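Local coordinates for protein fumarate lyase (Mesorhizobium sp., PDB 3C8T) that belongs to the fumarate lyase superfamily of largely helical proteins and forms a four-chain assembly, at residues R125-V130 with G334-A339. Sequence-based numbering, arbitrary orientation.
Sequences RRIESV and GILYQA
The guanidinium of Arg126 is gripped through all three of its nitrogens while it rests against Tyr337. NE is hydrogen-bonded to Ser333, NH1 forms a salt bridge with Glu340 and NH2 another with Asp14, which probably limits the rotation of the group and compensates its charge within the buried contact. Across the contact, one guanidinium face carries Tyr337 CB, 3.6 Å above the plane and displaced toward the rim. NH1 lies 3.6 Å from Tyr337 CD2, but the guanidinium and ring planes are 66° apart, so the approach is oblique and not a flat stack. The arginine chain bends at chi2 (-144°), which carries its CD over the backbone of the opposing helix, 3.9 Å from Tyr337 N.

Beneath this polar end the packing is apolar. Arg126 CB meets Leu336 CB at 3.7 Å, and the CA atoms of Arg126 and Leu336 are 6.0 Å apart. Leu336 CD2 touches both Ile127 CG1 and Val130 CG2, each at 4.0 Å. Val130 CG2, anti to the carbonyl carbon, is the branch that meets Leu336 and, at 4.2 Å, Ala339 CB.

The axes of segments 125-130 and 334-339 run 23° from parallel, 9.2 Å apart at closest approach, and the contact joins helix 104-140 to helix 315-344 in the long helical bundle characteristic of the fumarate lyase superfamily. Helix 229-255 touches Ile127 and Ala339, helix 284-306 also packs on Ala339, and helix 160-185 reaches Val130 through Phe171.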
ATOM      1  N   ARG A 125      -6.644 -11.816 -24.587  1.00 30.99           N
ATOM      2  CA  ARG A 125      -6.569 -13.214 -24.981  1.00 31.41           C
ATOM      3  C   ARG A 125      -6.638 -14.141 -23.734  1.00 30.66           C
ATOM      4  O   ARG A 125      -7.332 -15.149 -23.725  1.00 30.80           O
ATOM      5  CB  ARG A 125      -5.210 -13.373 -25.676  1.00 32.13           C
ATOM      6  CG  ARG A 125      -5.124 -14.292 -26.787  1.00 35.96           C
ATOM      7  CD  ARG A 125      -4.209 -15.446 -26.402  1.00 39.13           C
ATOM      8  NE  ARG A 125      -2.758 -15.247 -26.517  1.00 38.73           N
ATOM      9  CZ  ARG A 125      -1.909 -16.020 -25.835  1.00 36.86           C
ATOM     10  NH1 ARG A 125      -2.402 -16.971 -25.054  1.00 35.45           N
ATOM     11  NH2 ARG A 125      -0.596 -15.893 -25.941  1.00 38.69           N
ATOM     12  N   ARG A 126      -5.918 -13.796 -22.675  1.00 29.81           N
ATOM     13  CA  ARG A 126      -5.930 -14.624 -21.466  1.00 28.71           C
ATOM     14  C   ARG A 126      -7.270 -14.503 -20.702  1.00 27.74           C
ATOM     15  O   ARG A 126      -7.793 -15.493 -20.161  1.00 27.85           O
ATOM     16  CB  ARG A 126      -4.737 -14.311 -20.564  1.00 28.39           C
ATOM     17  CG  ARG A 126      -3.388 -14.320 -21.263  1.00 30.18           C
ATOM     18  CD  ARG A 126      -2.387 -14.873 -20.293  1.00 31.36           C
ATOM     19  NE  ARG A 126      -1.035 -14.967 -20.814  1.00 34.72           N
ATOM     20  CZ  ARG A 126      -0.545 -16.018 -21.472  1.00 34.11           C
ATOM     21  NH1 ARG A 126      -1.301 -17.065 -21.740  1.00 31.36           N
ATOM     22  NH2 ARG A 126       0.703 -15.984 -21.900  1.00 34.94           N
ATOM     23  N   ILE A 127      -7.833 -13.316 -20.683  1.00 26.47           N
ATOM     24  CA  ILE A 127      -9.158 -13.108 -20.086  1.00 26.98           C
ATOM     25  C   ILE A 127     -10.236 -13.913 -20.859  1.00 28.80           C
ATOM     26  O   ILE A 127     -11.101 -14.545 -20.261  1.00 29.59           O
ATOM     27  CB  ILE A 127      -9.510 -11.598 -20.005  1.00 27.48           C
ATOM     28  CG1 ILE A 127      -8.665 -10.870 -18.926  1.00 26.99           C
ATOM     29  CG2 ILE A 127     -11.046 -11.401 -19.813  1.00 25.11           C
ATOM     30  CD1 ILE A 127      -9.062  -9.325 -18.749  1.00 26.22           C
ATOM     31  N   GLU A 128     -10.162 -13.932 -22.194  1.00 29.87           N
ATOM     32  CA  GLU A 128     -11.056 -14.781 -22.998  1.00 30.90           C
ATOM     33  C   GLU A 128     -10.893 -16.307 -22.757  1.00 30.43           C
ATOM     34  O   GLU A 128     -11.899 -16.997 -22.655  1.00 30.93           O
ATOM     35  CB  GLU A 128     -10.957 -14.432 -24.494  1.00 31.57           C
ATOM     36  CG  GLU A 128     -11.300 -12.945 -24.777  1.00 38.40           C
ATOM     37  CD  GLU A 128     -12.668 -12.505 -24.178  1.00 43.33           C
ATOM     38  OE1 GLU A 128     -12.714 -11.757 -23.174  1.00 42.58           O
ATOM     39  OE2 GLU A 128     -13.706 -12.932 -24.720  1.00 47.66           O
ATOM     40  N   SER A 129      -9.665 -16.831 -22.656  1.00 30.14           N
ATOM     41  CA  SER A 129      -9.496 -18.221 -22.219  1.00 30.92           C
ATOM     42  C   SER A 129     -10.031 -18.476 -20.823  1.00 30.66           C
ATOM     43  O   SER A 129     -10.618 -19.529 -20.591  1.00 31.45           O
ATOM     44  CB  SER A 129      -8.035 -18.687 -22.241  1.00 31.35           C
ATOM     45  OG  SER A 129      -7.445 -18.364 -23.465  1.00 36.15           O
ATOM     46  N   VAL A 130      -9.784 -17.555 -19.885  1.00 29.98           N
ATOM     47  CA  VAL A 130     -10.337 -17.680 -18.517  1.00 29.52           C
ATOM     48  C   VAL A 130     -11.879 -17.835 -18.565  1.00 29.59           C
ATOM     49  O   VAL A 130     -12.433 -18.791 -17.983  1.00 28.23           O
ATOM     50  CB  VAL A 130      -9.828 -16.571 -17.502  1.00 28.99           C
ATOM     51  CG1 VAL A 130     -10.593 -16.628 -16.154  1.00 29.73           C
ATOM     52  CG2 VAL A 130      -8.364 -16.783 -17.221  1.00 29.14           C
ATOM     53  N   GLY A 334       1.025 -13.638 -16.136  1.00 26.71           N
ATOM     54  CA  GLY A 334       1.416 -14.957 -15.639  1.00 25.97           C
ATOM     55  C   GLY A 334       0.378 -15.604 -14.763  1.00 25.01           C
ATOM     56  O   GLY A 334       0.125 -16.803 -14.880  1.00 25.22           O
ATOM     57  N   ILE A 335      -0.232 -14.833 -13.871  1.00 25.81           N
ATOM     58  CA  ILE A 335      -1.335 -15.384 -13.036  1.00 25.99           C
ATOM     59  C   ILE A 335      -2.630 -15.661 -13.838  1.00 26.18           C
ATOM     60  O   ILE A 335      -3.335 -16.656 -13.553  1.00 27.09           O
ATOM     61  CB  ILE A 335      -1.582 -14.583 -11.685  1.00 25.70           C
ATOM     62  CG1 ILE A 335      -2.168 -13.197 -11.929  1.00 25.81           C
ATOM     63  CG2 ILE A 335      -0.286 -14.468 -10.883  1.00 24.58           C
ATOM     64  CD1 ILE A 335      -2.336 -12.429 -10.654  1.00 26.21           C
ATOM     65  N   LEU A 336      -2.938 -14.827 -14.847  1.00 26.03           N
ATOM     66  CA  LEU A 336      -3.991 -15.231 -15.820  1.00 27.03           C
ATOM     67  C   LEU A 336      -3.660 -16.526 -16.515  1.00 27.18           C
ATOM     68  O   LEU A 336      -4.545 -17.356 -16.702  1.00 28.04           O
ATOM     69  CB  LEU A 336      -4.302 -14.187 -16.877  1.00 25.93           C
ATOM     70  CG  LEU A 336      -5.145 -13.010 -16.415  1.00 25.77           C
ATOM     71  CD1 LEU A 336      -4.752 -11.829 -17.282  1.00 22.91           C
ATOM     72  CD2 LEU A 336      -6.683 -13.293 -16.404  1.00 19.40           C
ATOM     73  N   TYR A 337      -2.402 -16.723 -16.880  1.00 28.47           N
ATOM     74  CA  TYR A 337      -2.032 -17.994 -17.508  1.00 30.13           C
ATOM     75  C   TYR A 337      -2.171 -19.186 -16.531  1.00 30.21           C
ATOM     76  O   TYR A 337      -2.640 -20.280 -16.906  1.00 30.56           O
ATOM     77  CB  TYR A 337      -0.635 -17.986 -18.194  1.00 30.63           C
ATOM     78  CG  TYR A 337      -0.314 -19.404 -18.595  1.00 33.02           C
ATOM     79  CD1 TYR A 337       0.546 -20.190 -17.814  1.00 35.26           C
ATOM     80  CD2 TYR A 337      -0.993 -20.014 -19.680  1.00 34.22           C
ATOM     81  CE1 TYR A 337       0.770 -21.547 -18.125  1.00 37.42           C
ATOM     82  CE2 TYR A 337      -0.767 -21.355 -20.008  1.00 36.24           C
ATOM     83  CZ  TYR A 337       0.104 -22.113 -19.226  1.00 35.79           C
ATOM     84  OH  TYR A 337       0.310 -23.437 -19.515  1.00 38.29           O
ATOM     85  N   GLN A 338      -1.764 -18.977 -15.286  1.00 30.52           N
ATOM     86  CA  GLN A 338      -1.938 -20.006 -14.241  1.00 30.83           C
ATOM     87  C   GLN A 338      -3.413 -20.357 -14.060  1.00 30.20           C
ATOM     88  O   GLN A 338      -3.748 -21.526 -13.950  1.00 30.04           O
ATOM     89  CB  GLN A 338      -1.334 -19.564 -12.906  1.00 30.75           C
ATOM     90  CG  GLN A 338       0.181 -19.546 -12.887  1.00 33.14           C
ATOM     91  CD  GLN A 338       0.772 -20.894 -13.309  1.00 32.69           C
ATOM     92  OE1 GLN A 338       0.330 -21.934 -12.853  1.00 34.52           O
ATOM     93  NE2 GLN A 338       1.750 -20.867 -14.191  1.00 28.22           N
ATOM     94  N   ALA A 339      -4.285 -19.344 -14.086  1.00 30.61           N
ATOM     95  CA  ALA A 339      -5.755 -19.564 -14.007  1.00 29.90           C
ATOM     96  C   ALA A 339      -6.336 -20.294 -15.219  1.00 30.26           C
ATOM     97  O   ALA A 339      -7.154 -21.199 -15.034  1.00 29.60           O
ATOM     98  CB  ALA A 339      -6.486 -18.285 -13.762  1.00 29.41           C
TER